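Side-chain contacts in DyP2 (Amycolatopsis sp. ATCC 39116, PDB 4G2C), which is a haem-dependent dye peroxidase from a lignin-reactive bacterium that probably uses peroxide to oxidise dyes and other substrates, and binds manganese(II): residues 414-417 / 418-422; 55-58 / 59-63; 483-486 / 487-491; 259-263 / 264-268. All coordinates share one frame; numbering follows the deposited sequence.

Contact 1 of 4, residues 414-417 / 418-422; sequences NQFE and FTQQI. With HEM (protoporphyrin IX containing Fe), chain C; ACT (acetate ion), chain E.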
loop_
_atom_site.group_PDB
_atom_site.type_symbol
_atom_site.label_atom_id
_atom_site.label_comp_id
_atom_site.label_asym_id
_atom_site.label_seq_id
_atom_site.Cartn_x
_atom_site.Cartn_y
_atom_site.Cartn_z
ATOM N N ASN A 414 -0.672 14.807 0.601
ATOM C CA ASN A 414 -2.099 14.786 0.285
ATOM C C ASN A 414 -2.640 13.377 0.095
ATOM O O ASN A 414 -3.827 13.198 -0.148
ATOM C CB ASN A 414 -2.397 15.618 -0.968
ATOM C CG ASN A 414 -3.890 15.902 -1.144
ATOM O OD1 ASN A 414 -4.564 16.359 -0.214
ATOM N ND2 ASN A 414 -4.406 15.625 -2.334
ATOM N N GLN A 415 -1.757 12.388 0.189
ATOM C CA GLN A 415 -2.128 11.018 -0.118
ATOM C C GLN A 415 -1.810 10.089 1.056
ATOM O O GLN A 415 -2.682 9.883 1.907
ATOM C CB GLN A 415 -1.504 10.550 -1.444
ATOM C CG GLN A 415 -2.280 11.016 -2.670
ATOM C CD GLN A 415 -1.603 10.640 -3.966
ATOM O OE1 GLN A 415 -0.472 11.049 -4.223
ATOM N NE2 GLN A 415 -2.281 9.830 -4.784
ATOM N N PHE A 416 -0.587 9.555 1.150
ATOM C CA PHE A 416 -0.315 8.690 2.308
ATOM C C PHE A 416 -0.534 9.414 3.630
ATOM O O PHE A 416 -1.266 8.928 4.483
ATOM C CB PHE A 416 1.079 8.061 2.344
ATOM C CG PHE A 416 1.439 7.560 3.725
ATOM C CD1 PHE A 416 0.870 6.391 4.219
ATOM C CD2 PHE A 416 2.275 8.301 4.555
ATOM C CE1 PHE A 416 1.144 5.949 5.500
ATOM C CE2 PHE A 416 2.566 7.867 5.844
ATOM C CZ PHE A 416 1.998 6.684 6.318
ATOM N N GLU A 417 0.121 10.564 3.804
ATOM C CA GLU A 417 0.021 11.296 5.069
ATOM C C GLU A 417 -1.369 11.810 5.384
ATOM O O GLU A 417 -1.782 11.789 6.530
ATOM C CB GLU A 417 1.021 12.445 5.130
ATOM C CG GLU A 417 2.469 11.992 5.084
ATOM C CD GLU A 417 3.407 13.150 5.251
ATOM O OE1 GLU A 417 2.982 14.289 4.923
ATOM O OE2 GLU A 417 4.542 12.927 5.736
ATOM N N PHE A 418 -2.081 12.297 4.372
ATOM C CA PHE A 418 -3.471 12.697 4.551
ATOM C C PHE A 418 -4.269 11.514 5.115
ATOM O O PHE A 418 -4.980 11.634 6.123
ATOM C CB PHE A 418 -4.067 13.157 3.200
ATOM C CG PHE A 418 -5.306 14.012 3.330
ATOM C CD1 PHE A 418 -6.568 13.432 3.410
ATOM C CD2 PHE A 418 -5.206 15.401 3.380
ATOM C CE1 PHE A 418 -7.721 14.226 3.527
ATOM C CE2 PHE A 418 -6.342 16.206 3.506
ATOM C CZ PHE A 418 -7.604 15.611 3.581
ATOM N N THR A 419 -4.151 10.364 4.456
ATOM C CA THR A 419 -4.949 9.182 4.801
ATOM C C THR A 419 -4.653 8.709 6.228
ATOM O O THR A 419 -5.566 8.412 7.007
ATOM C CB THR A 419 -4.697 8.040 3.798
ATOM O OG1 THR A 419 -5.183 8.427 2.500
ATOM C CG2 THR A 419 -5.376 6.749 4.243
ATOM N N GLN A 420 -3.368 8.680 6.573
ATOM C CA GLN A 420 -2.930 8.254 7.900
ATOM C C GLN A 420 -3.324 9.281 8.954
ATOM O O GLN A 420 -3.882 8.936 10.006
ATOM C CB GLN A 420 -1.410 8.074 7.928
ATOM C CG GLN A 420 -0.892 7.568 9.255
ATOM C CD GLN A 420 -1.281 6.126 9.494
ATOM O OE1 GLN A 420 -0.952 5.250 8.693
ATOM N NE2 GLN A 420 -1.994 5.867 10.592
ATOM N N GLN A 421 -3.037 10.545 8.669
ATOM C CA GLN A 421 -3.240 11.605 9.662
ATOM C C GLN A 421 -4.686 12.112 9.750
ATOM O O GLN A 421 -5.297 12.079 10.816
ATOM C CB GLN A 421 -2.281 12.781 9.426
ATOM C CG GLN A 421 -2.479 13.911 10.449
ATOM C CD GLN A 421 -1.668 15.170 10.163
ATOM O OE1 GLN A 421 -0.727 15.166 9.374
ATOM N NE2 GLN A 421 -2.044 16.264 10.817
ATOM N N ILE A 422 -5.224 12.567 8.624
ATOM C CA ILE A 422 -6.509 13.266 8.580
ATOM C C ILE A 422 -7.708 12.320 8.557
ATOM O O ILE A 422 -8.834 12.726 8.835
ATOM C CB ILE A 422 -6.590 14.141 7.313
ATOM C CG1 ILE A 422 -5.338 15.007 7.204
ATOM C CG2 ILE A 422 -7.895 14.961 7.279
ATOM C CD1 ILE A 422 -5.271 16.109 8.253
HETATM C CHA HEM C . -7.447 -1.942 2.149
HETATM C CHB HEM C . -5.183 -4.299 5.747
HETATM C CHC HEM C . -2.076 -0.606 6.293
HETATM C CHD HEM C . -4.808 2.022 3.284
HETATM C C1A HEM C . -7.098 -2.910 3.061
HETATM C C2A HEM C . -7.735 -4.205 3.192
HETATM C C3A HEM C . -7.103 -4.849 4.181
HETATM C C4A HEM C . -6.052 -3.994 4.704
HETATM C CMA HEM C . -7.421 -6.263 4.695
HETATM C CAA HEM C . -8.921 -4.710 2.324
HETATM C CBA HEM C . -8.379 -5.307 1.021
HETATM C CGA HEM C . -8.168 -4.252 -0.042
HETATM O O1A HEM C . -9.103 -3.496 -0.363
HETATM O O2A HEM C . -7.051 -4.154 -0.590
HETATM C C1B HEM C . -4.143 -3.521 6.234
HETATM C C2B HEM C . -3.188 -3.861 7.288
HETATM C C3B HEM C . -2.335 -2.825 7.422
HETATM C C4B HEM C . -2.700 -1.815 6.460
HETATM C CMB HEM C . -3.197 -5.176 8.106
HETATM C CAB HEM C . -1.129 -2.668 8.374
HETATM C CBB HEM C . -0.546 -3.735 8.927
HETATM C C1C HEM C . -2.595 0.454 5.583
HETATM C C2C HEM C . -2.121 1.828 5.634
HETATM C C3C HEM C . -2.873 2.546 4.783
HETATM C C4C HEM C . -3.841 1.651 4.181
HETATM C CMC HEM C . -0.931 2.349 6.490
HETATM C CAC HEM C . -2.790 4.066 4.505
HETATM C CBC HEM C . -2.216 4.907 5.379
HETATM C C1D HEM C . -5.722 1.196 2.665
HETATM C C2D HEM C . -6.555 1.599 1.562
HETATM C C3D HEM C . -7.350 0.350 1.215
HETATM C C4D HEM C . -6.946 -0.665 2.135
HETATM C CMD HEM C . -6.601 2.981 0.888
HETATM C CAD HEM C . -8.410 0.191 0.142
HETATM C CBD HEM C . -9.627 0.885 0.717
HETATM C CGD HEM C . -10.632 0.864 -0.401
HETATM O O1D HEM C . -10.300 1.384 -1.498
HETATM O O2D HEM C . -11.730 0.282 -0.188
HETATM N NA HEM C . -6.080 -2.817 3.981
HETATM N NB HEM C . -3.802 -2.269 5.760
HETATM N NC HEM C . -3.648 0.383 4.685
HETATM N ND HEM C . -5.984 -0.136 2.966
HETATM FE FE HEM C . -4.982 -1.206 4.525
HETATM C C ACT E . -3.174 14.012 -5.771
HETATM O O ACT E . -4.186 14.196 -6.502
HETATM O OXT ACT E . -3.249 14.260 -4.538
HETATM C CH3 ACT E . -1.904 13.499 -6.351
#
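Gln415 O, the carbonyl oxygen of the N-cap residue of helix 416-424, is gripped twice by Thr419. Thr419 OG1 and Thr419 N each donate to Gln415 O over 3.0 Å, arriving from opposite faces of the carbonyl plane. The chi1 of -66° that sets the threonine hydroxyl against the helix backbone also turns its methyl toward the haem, where Thr419 CG2 lies 3.7 Å from HEM CAC of a vinyl group. Phe416 meets the same vinyl with its ring, CE1 standing 3.5 Å from HEM CBC, while Gln420 CB covers one face of that ring. Gln420 OE1 also approaches the vinyl end, and its NE2 is held by Asn425 and the carbonyl of Ile444. The helix start thus lines part of the haem pocket. On another flank, Asn414 and Phe418 run side by side, with Asn414 OD1 3.8 Å from Phe418 CD2 and the amide turned 71° from the ring; Ile422 CG1 sits over the centre of one face of Phe418. Glu417 forms a salt bridge to Lys147 of helix 145-148, whose Leu148 touches Phe416 and Gln420, and Phe416 reaches Val272 and Arg274 on strand 267-278.

Contact 2 of 4, residues 55-58 / 59-63; sequences QPNI and LKAHV. With ACT (acetate ion), chain X.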
loop_
_atom_site.group_PDB
_atom_site.type_symbol
_atom_site.label_atom_id
_atom_site.label_comp_id
_atom_site.label_asym_id
_atom_site.label_seq_id
_atom_site.Cartn_x
_atom_site.Cartn_y
_atom_site.Cartn_z
ATOM N N GLN A 55 9.769 3.540 -14.599
ATOM C CA GLN A 55 9.956 2.276 -13.891
ATOM C C GLN A 55 8.658 1.481 -13.812
ATOM O O GLN A 55 7.574 2.065 -13.782
ATOM C CB GLN A 55 10.484 2.500 -12.469
ATOM C CG GLN A 55 11.879 3.100 -12.370
ATOM C CD GLN A 55 12.350 3.129 -10.937
ATOM O OE1 GLN A 55 12.186 2.152 -10.209
ATOM N NE2 GLN A 55 12.913 4.250 -10.513
ATOM N N PRO A 56 8.773 0.138 -13.776
ATOM C CA PRO A 56 7.673 -0.783 -13.468
ATOM C C PRO A 56 7.162 -0.594 -12.030
ATOM O O PRO A 56 7.794 0.093 -11.211
ATOM C CB PRO A 56 8.331 -2.168 -13.579
ATOM C CG PRO A 56 9.578 -1.964 -14.367
ATOM C CD PRO A 56 10.032 -0.580 -14.045
ATOM N N ASN A 57 6.025 -1.221 -11.741
ATOM C CA ASN A 57 5.448 -1.276 -10.399
ATOM C C ASN A 57 4.679 -0.007 -10.021
ATOM O O ASN A 57 4.041 0.045 -8.972
ATOM C CB ASN A 57 6.512 -1.620 -9.343
ATOM C CG ASN A 57 5.903 -2.134 -8.038
ATOM O OD1 ASN A 57 4.879 -2.830 -8.036
ATOM N ND2 ASN A 57 6.525 -1.789 -6.925
ATOM N N ILE A 58 4.725 1.009 -10.886
ATOM C CA ILE A 58 4.112 2.281 -10.548
ATOM C C ILE A 58 2.682 2.379 -11.090
ATOM O O ILE A 58 1.736 2.402 -10.319
ATOM C CB ILE A 58 4.985 3.485 -10.987
ATOM C CG1 ILE A 58 6.324 3.480 -10.231
ATOM C CG2 ILE A 58 4.255 4.790 -10.713
ATOM C CD1 ILE A 58 7.420 4.382 -10.847
ATOM N N LEU A 59 2.530 2.428 -12.407
ATOM C CA LEU A 59 1.196 2.475 -13.018
ATOM C C LEU A 59 0.461 1.125 -12.899
ATOM O O LEU A 59 -0.762 1.052 -13.034
ATOM C CB LEU A 59 1.275 2.908 -14.489
ATOM C CG LEU A 59 1.671 4.336 -14.879
ATOM C CD1 LEU A 59 1.790 4.451 -16.382
ATOM C CD2 LEU A 59 0.678 5.401 -14.355
ATOM N N LYS A 60 1.217 0.068 -12.637
ATOM C CA LYS A 60 0.667 -1.281 -12.532
ATOM C C LYS A 60 1.601 -2.102 -11.646
ATOM O O LYS A 60 2.788 -2.191 -11.931
ATOM C CB LYS A 60 0.625 -1.907 -13.924
ATOM C CG LYS A 60 0.309 -3.399 -13.950
ATOM C CD LYS A 60 -1.144 -3.594 -14.214
ATOM C CE LYS A 60 -1.545 -5.046 -14.168
ATOM N NZ LYS A 60 -2.971 -5.114 -13.763
ATOM N N ALA A 61 1.082 -2.699 -10.578
ATOM C CA ALA A 61 1.935 -3.424 -9.632
ATOM C C ALA A 61 2.784 -4.511 -10.311
ATOM O O ALA A 61 2.378 -5.079 -11.311
ATOM C CB ALA A 61 1.090 -4.034 -8.511
ATOM N N HIS A 62 3.967 -4.796 -9.780
ATOM C CA HIS A 62 4.764 -5.896 -10.311
ATOM C C HIS A 62 4.618 -7.081 -9.363
ATOM O O HIS A 62 4.539 -6.900 -8.149
ATOM C CB HIS A 62 6.228 -5.486 -10.460
ATOM C CG HIS A 62 7.028 -6.374 -11.369
ATOM N ND1 HIS A 62 7.394 -7.659 -11.028
ATOM C CD2 HIS A 62 7.545 -6.151 -12.603
ATOM C CE1 HIS A 62 8.097 -8.191 -12.011
ATOM N NE2 HIS A 62 8.198 -7.299 -12.979
ATOM N N VAL A 63 4.530 -8.283 -9.920
ATOM C CA VAL A 63 4.517 -9.491 -9.109
ATOM C C VAL A 63 5.783 -9.475 -8.281
ATOM O O VAL A 63 6.867 -9.206 -8.804
ATOM C CB VAL A 63 4.509 -10.772 -9.991
ATOM C CG1 VAL A 63 5.829 -10.893 -10.773
ATOM C CG2 VAL A 63 4.256 -12.021 -9.145
HETATM C C ACT X . -2.722 -2.107 -10.310
HETATM O O ACT X . -1.655 -2.636 -9.922
HETATM O OXT ACT X . -2.788 -0.852 -10.220
HETATM C CH3 ACT X . -3.851 -2.937 -10.852
HETATM O O HOH W 1 4.992 1.420 -13.832
#
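Asn57 and His62 both swing CG away from their own backbone nitrogens (chi1 -161° and -162°), which carries the asparagine amide across to the histidine's main chain and lets the two side chains cross at about a right angle. Asn57 OD1 accepts from His62 N at 2.8 Å, the donor somewhat tilted from the amide plane, and the same oxygen rests 3.4 Å from Ala61 CA. Around this bridge the chain doubles back: Asn57 adopts a left-handed backbone conformation, and its CA comes within 3.2 Å of Lys60 O in a CA-H...O contact. The turn belongs to the link between helix 45-53 and strand 66-74, a central strand of the DyP alpha+beta barrel sheet. Replacing Asn57 by an alanine removes OD1 and would probably leave His62 N without its acceptor, so that the turn is less firmly closed. A water spans the base of the turn, donating to Gln55 O at 2.7 Å and accepting from Leu59 N at 3.0 Å. The His62 ring is fixed in rotation by ND1, which donates to Val63 O at 2.8 Å almost exactly in the ring plane, while NE2 is bonded to Lys92 and the ring stacks on His97. Pro56 CB approaches His62 CD2 at 4.2 Å. The carbonyls of Asn57 and Ile58 are both taken up by Arg376.

Contact 3 of 4, residues 483-486 / 487-491; sequences FMPS and LAFLR
Pro485 forms the tight side of this contact, its ring set against the first turn of helix 487-491. Pro485 CB meets Phe489 CD2 at 3.6 Å, and Pro485 CG meets Leu490 CD2 at the same 3.6 Å, so that one small ring touches two successive helix side chains. Phe489 reaches it because CG lies opposite the backbone N (chi1 166°), which sends the phenyl group back toward Pro485. Ser486 O lies at the edge of this ring, near its plane, and accepts from Leu490 N at 3.3 Å as the first regular bond of the helix.

The serine itself is the N-cap. Ser486 OG accepts from Phe489 N at 3.2 Å, with an N-H...O angle of 151°, and is also hydrogen-bonded to Asp257 OD2. A valine in place of Ser486 would probably leave Phe489 N uncapped and Asp257 without this partner.

The far side of the helix is looser. Arg491 is exposed and takes no part in the proline packing; its guanidinium folds back over its own helix, with Ala488 CA 3.4 Å above its plane, offset toward the rim, and NH2 forms a salt bridge to Glu53 of helix 45-53. Leu487 and Ala488 also lean on Glu53.

Chemically, the hydroxyl is buried yet served from two directions, by a helix amide and by a carboxylate. A carboxylate so close to the start of a helix would probably be favoured by the partial positive charge at the helix N terminus.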
loop_
_atom_site.group_PDB
_atom_site.type_symbol
_atom_site.label_atom_id
_atom_site.label_comp_id
_atom_site.label_asym_id
_atom_site.label_seq_id
_atom_site.Cartn_x
_atom_site.Cartn_y
_atom_site.Cartn_z
ATOM N N PHE A 483 11.923 8.697 -3.887
ATOM C CA PHE A 483 11.368 9.032 -5.175
ATOM C C PHE A 483 11.917 7.992 -6.148
ATOM O O PHE A 483 13.131 7.782 -6.200
ATOM C CB PHE A 483 11.823 10.442 -5.568
ATOM C CG PHE A 483 11.219 10.954 -6.844
ATOM C CD1 PHE A 483 9.893 11.360 -6.887
ATOM C CD2 PHE A 483 11.983 11.059 -7.991
ATOM C CE1 PHE A 483 9.329 11.844 -8.071
ATOM C CE2 PHE A 483 11.433 11.551 -9.173
ATOM C CZ PHE A 483 10.103 11.943 -9.214
ATOM N N MET A 484 11.049 7.314 -6.895
ATOM C CA MET A 484 11.547 6.514 -8.009
ATOM C C MET A 484 11.658 7.422 -9.230
ATOM O O MET A 484 10.656 7.854 -9.786
ATOM C CB MET A 484 10.667 5.301 -8.342
ATOM C CG MET A 484 9.940 4.638 -7.190
ATOM S SD MET A 484 10.869 3.992 -5.782
ATOM C CE MET A 484 11.166 5.490 -4.864
ATOM N N PRO A 485 12.888 7.735 -9.635
ATOM C CA PRO A 485 13.107 8.615 -10.784
ATOM C C PRO A 485 12.953 7.880 -12.098
ATOM O O PRO A 485 12.830 6.656 -12.131
ATOM C CB PRO A 485 14.558 9.063 -10.602
ATOM C CG PRO A 485 15.189 7.952 -9.847
ATOM C CD PRO A 485 14.143 7.406 -8.936
ATOM N N SER A 486 12.944 8.642 -13.185
ATOM C CA SER A 486 12.808 8.077 -14.512
ATOM C C SER A 486 14.068 7.312 -14.887
ATOM O O SER A 486 15.160 7.589 -14.364
ATOM C CB SER A 486 12.562 9.192 -15.522
ATOM O OG SER A 486 13.707 10.022 -15.608
ATOM N N LEU A 487 13.923 6.360 -15.809
ATOM C CA LEU A 487 15.074 5.609 -16.313
ATOM C C LEU A 487 16.112 6.502 -16.996
ATOM O O LEU A 487 17.305 6.290 -16.830
ATOM C CB LEU A 487 14.637 4.485 -17.257
ATOM C CG LEU A 487 13.743 3.401 -16.645
ATOM C CD1 LEU A 487 13.410 2.307 -17.672
ATOM C CD2 LEU A 487 14.355 2.815 -15.383
ATOM N N ALA A 488 15.651 7.490 -17.760
ATOM C CA ALA A 488 16.543 8.429 -18.430
ATOM C C ALA A 488 17.395 9.208 -17.423
ATOM O O ALA A 488 18.560 9.502 -17.684
ATOM C CB ALA A 488 15.750 9.384 -19.336
ATOM N N PHE A 489 16.823 9.535 -16.269
ATOM C CA PHE A 489 17.620 10.181 -15.233
ATOM C C PHE A 489 18.749 9.269 -14.777
ATOM O O PHE A 489 19.903 9.691 -14.672
ATOM C CB PHE A 489 16.776 10.564 -14.018
ATOM C CG PHE A 489 17.605 10.914 -12.817
ATOM C CD1 PHE A 489 18.187 12.177 -12.698
ATOM C CD2 PHE A 489 17.838 9.974 -11.821
ATOM C CE1 PHE A 489 18.964 12.494 -11.598
ATOM C CE2 PHE A 489 18.611 10.286 -10.719
ATOM C CZ PHE A 489 19.178 11.541 -10.608
ATOM N N LEU A 490 18.405 8.018 -14.490
ATOM C CA LEU A 490 19.376 7.063 -13.974
ATOM C C LEU A 490 20.518 6.817 -14.976
ATOM O O LEU A 490 21.680 6.724 -14.587
ATOM C CB LEU A 490 18.689 5.755 -13.583
ATOM C CG LEU A 490 17.641 5.835 -12.467
ATOM C CD1 LEU A 490 17.005 4.478 -12.223
ATOM C CD2 LEU A 490 18.212 6.405 -11.160
ATOM N N ARG A 491 20.179 6.726 -16.260
ATOM C CA ARG A 491 21.184 6.554 -17.309
ATOM C C ARG A 491 22.073 7.800 -17.437
ATOM O O ARG A 491 23.256 7.695 -17.765
ATOM C CB ARG A 491 20.536 6.241 -18.666
ATOM C CG ARG A 491 19.732 4.934 -18.754
ATOM C CD ARG A 491 19.459 4.540 -20.225
ATOM N NE ARG A 491 18.807 5.616 -20.979
ATOM C CZ ARG A 491 17.499 5.867 -20.934
ATOM N NH1 ARG A 491 16.723 5.117 -20.170
ATOM N NH2 ARG A 491 16.967 6.865 -21.640
#

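Contact 4 of 4, residues 259-263 / 264-268; sequences AAPDP and TVHFG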
loop_
_atom_site.group_PDB
_atom_site.type_symbol
_atom_site.label_atom_id
_atom_site.label_comp_id
_atom_site.label_asym_id
_atom_site.label_seq_id
_atom_site.Cartn_x
_atom_site.Cartn_y
_atom_site.Cartn_z
ATOM N N ALA A 259 15.218 16.352 -12.273
ATOM C CA ALA A 259 16.615 16.298 -12.695
ATOM C C ALA A 259 16.822 15.526 -14.001
ATOM O O ALA A 259 17.949 15.305 -14.408
ATOM C CB ALA A 259 17.471 15.690 -11.590
ATOM N N ALA A 260 15.740 15.096 -14.634
ATOM C CA ALA A 260 15.836 14.308 -15.857
ATOM C C ALA A 260 16.154 15.176 -17.072
ATOM O O ALA A 260 15.983 16.391 -17.037
ATOM C CB ALA A 260 14.549 13.552 -16.089
ATOM N N PRO A 261 16.599 14.549 -18.168
ATOM C CA PRO A 261 16.941 15.357 -19.343
ATOM C C PRO A 261 15.732 16.113 -19.894
ATOM O O PRO A 261 15.896 17.206 -20.436
ATOM C CB PRO A 261 17.445 14.312 -20.348
ATOM C CG PRO A 261 17.834 13.125 -19.509
ATOM C CD PRO A 261 16.839 13.113 -18.397
ATOM N N ASP A 262 14.534 15.549 -19.740
ATOM C CA ASP A 262 13.314 16.197 -20.216
ATOM C C ASP A 262 12.109 15.830 -19.352
ATOM O O ASP A 262 11.434 14.813 -19.587
ATOM C CB ASP A 262 13.049 15.827 -21.674
ATOM C CG ASP A 262 11.922 16.641 -22.284
ATOM O OD1 ASP A 262 11.226 17.361 -21.535
ATOM O OD2 ASP A 262 11.715 16.545 -23.511
ATOM N N PRO A 263 11.837 16.660 -18.338
ATOM C CA PRO A 263 10.719 16.439 -17.420
ATOM C C PRO A 263 9.365 16.448 -18.115
ATOM O O PRO A 263 8.381 16.085 -17.484
ATOM C CB PRO A 263 10.830 17.614 -16.441
ATOM C CG PRO A 263 12.292 17.968 -16.468
ATOM C CD PRO A 263 12.708 17.762 -17.894
ATOM N N THR A 264 9.302 16.828 -19.386
ATOM C CA THR A 264 8.017 16.793 -20.076
ATOM C C THR A 264 7.648 15.371 -20.502
ATOM O O THR A 264 6.505 15.112 -20.876
ATOM C CB THR A 264 7.973 17.751 -21.292
ATOM O OG1 THR A 264 8.901 17.313 -22.298
ATOM C CG2 THR A 264 8.339 19.155 -20.859
ATOM N N VAL A 265 8.613 14.453 -20.434
ATOM C CA VAL A 265 8.372 13.061 -20.817
ATOM C C VAL A 265 9.019 12.070 -19.853
ATOM O O VAL A 265 8.790 10.853 -19.928
ATOM C CB VAL A 265 8.878 12.754 -22.252
ATOM C CG1 VAL A 265 8.232 13.698 -23.263
ATOM C CG2 VAL A 265 10.405 12.827 -22.324
ATOM N N HIS A 266 9.834 12.595 -18.953
ATOM C CA HIS A 266 10.530 11.773 -17.985
ATOM C C HIS A 266 9.888 11.917 -16.612
ATOM O O HIS A 266 9.946 12.985 -15.997
ATOM C CB HIS A 266 11.995 12.163 -17.970
ATOM C CG HIS A 266 12.683 11.884 -19.267
ATOM N ND1 HIS A 266 13.808 12.567 -19.680
ATOM C CD2 HIS A 266 12.401 10.994 -20.249
ATOM C CE1 HIS A 266 14.186 12.108 -20.861
ATOM N NE2 HIS A 266 13.350 11.152 -21.227
ATOM N N PHE A 267 9.276 10.832 -16.144
ATOM C CA PHE A 267 8.433 10.879 -14.949
ATOM C C PHE A 267 8.852 9.928 -13.837
ATOM O O PHE A 267 9.398 8.853 -14.087
ATOM C CB PHE A 267 6.971 10.606 -15.322
ATOM C CG PHE A 267 6.303 11.757 -16.016
ATOM C CD1 PHE A 267 6.511 11.979 -17.374
ATOM C CD2 PHE A 267 5.474 12.622 -15.308
ATOM C CE1 PHE A 267 5.898 13.041 -18.024
ATOM C CE2 PHE A 267 4.861 13.692 -15.943
ATOM C CZ PHE A 267 5.070 13.904 -17.307
ATOM N N GLY A 268 8.552 10.321 -12.601
ATOM C CA GLY A 268 8.766 9.454 -11.458
ATOM C C GLY A 268 7.590 9.471 -10.492
ATOM O O GLY A 268 6.513 9.979 -10.814
#
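The connection between antiparallel strands 255-256 and 267-278 turns tightly just after Asp262, whose backbone and side chain both hold residues further along the chain. Asp262 O accepts from Val265 N at 3.0 Å, the donor standing above the carbonyl plane, and from His266 N at 2.8 Å, this one in the plane. The first of these bonds closes a type I beta turn with Pro263 and Thr264 at its corners. Asp262 OD1 also accepts from Thr264 N at 2.9 Å, met from above the carboxylate plane, which makes Asp262-Pro263-Thr264 an Asx turn laid over the beta turn. Thr264 OG1 also sits at this oxygen, but the modelled separation is very short, so the detail of that bond is doubtful.

The hairpin loop is then fastened at its neck by His266. With CG turned toward its own backbone N (chi1 -64°), the imidazole folds back against the chain at Pro261 and Asp262, and Asp262 N donates to His266 ND1 over 3.1 Å, lying 32° out of the ring plane. ND1 is therefore the accepting nitrogen, consistent with a proton on NE2. Aliphatic groups pack on one face and along the edge of the ring: Pro261 CD comes to 3.3 Å from His266 ND1, Pro261 CB lies at the edge in plane, and Val265 CG2 sits over one face, offset toward the rim. Ala260 CB packs against His266 CB at 3.5 Å. Pro263 O stands over a face of the Phe267 ring, 4.0 Å from CE1. Val265 and Phe267 touch helix 45-53 through Glu46, Thr49 and Met50, while His266 and Pro261 meet Ala488 of helix 487-491.

In the fold
From the N terminus, contact 2 comes first, closing the turn that leads from helix 45-53 into strand 66-74. Contact 4 follows, closing the hairpin loop ahead of strand 267-278. Contact 1 starts helix 416-424 beside the haem, and contact 3 turns strand 474-484 into the C-terminal helix. All four are in series along the chain; none nests within or crosses another. In space, contacts 3 and 4 lie closest, with centres about 8 Å apart, both reaching neighbouring strands of one sheet, and Ala488 meets His266. Contact 2 joins contact 3 through Gln55, whose NE2 probably bonds to Pro485 O. Contact 1 stands apart, touching none of the others.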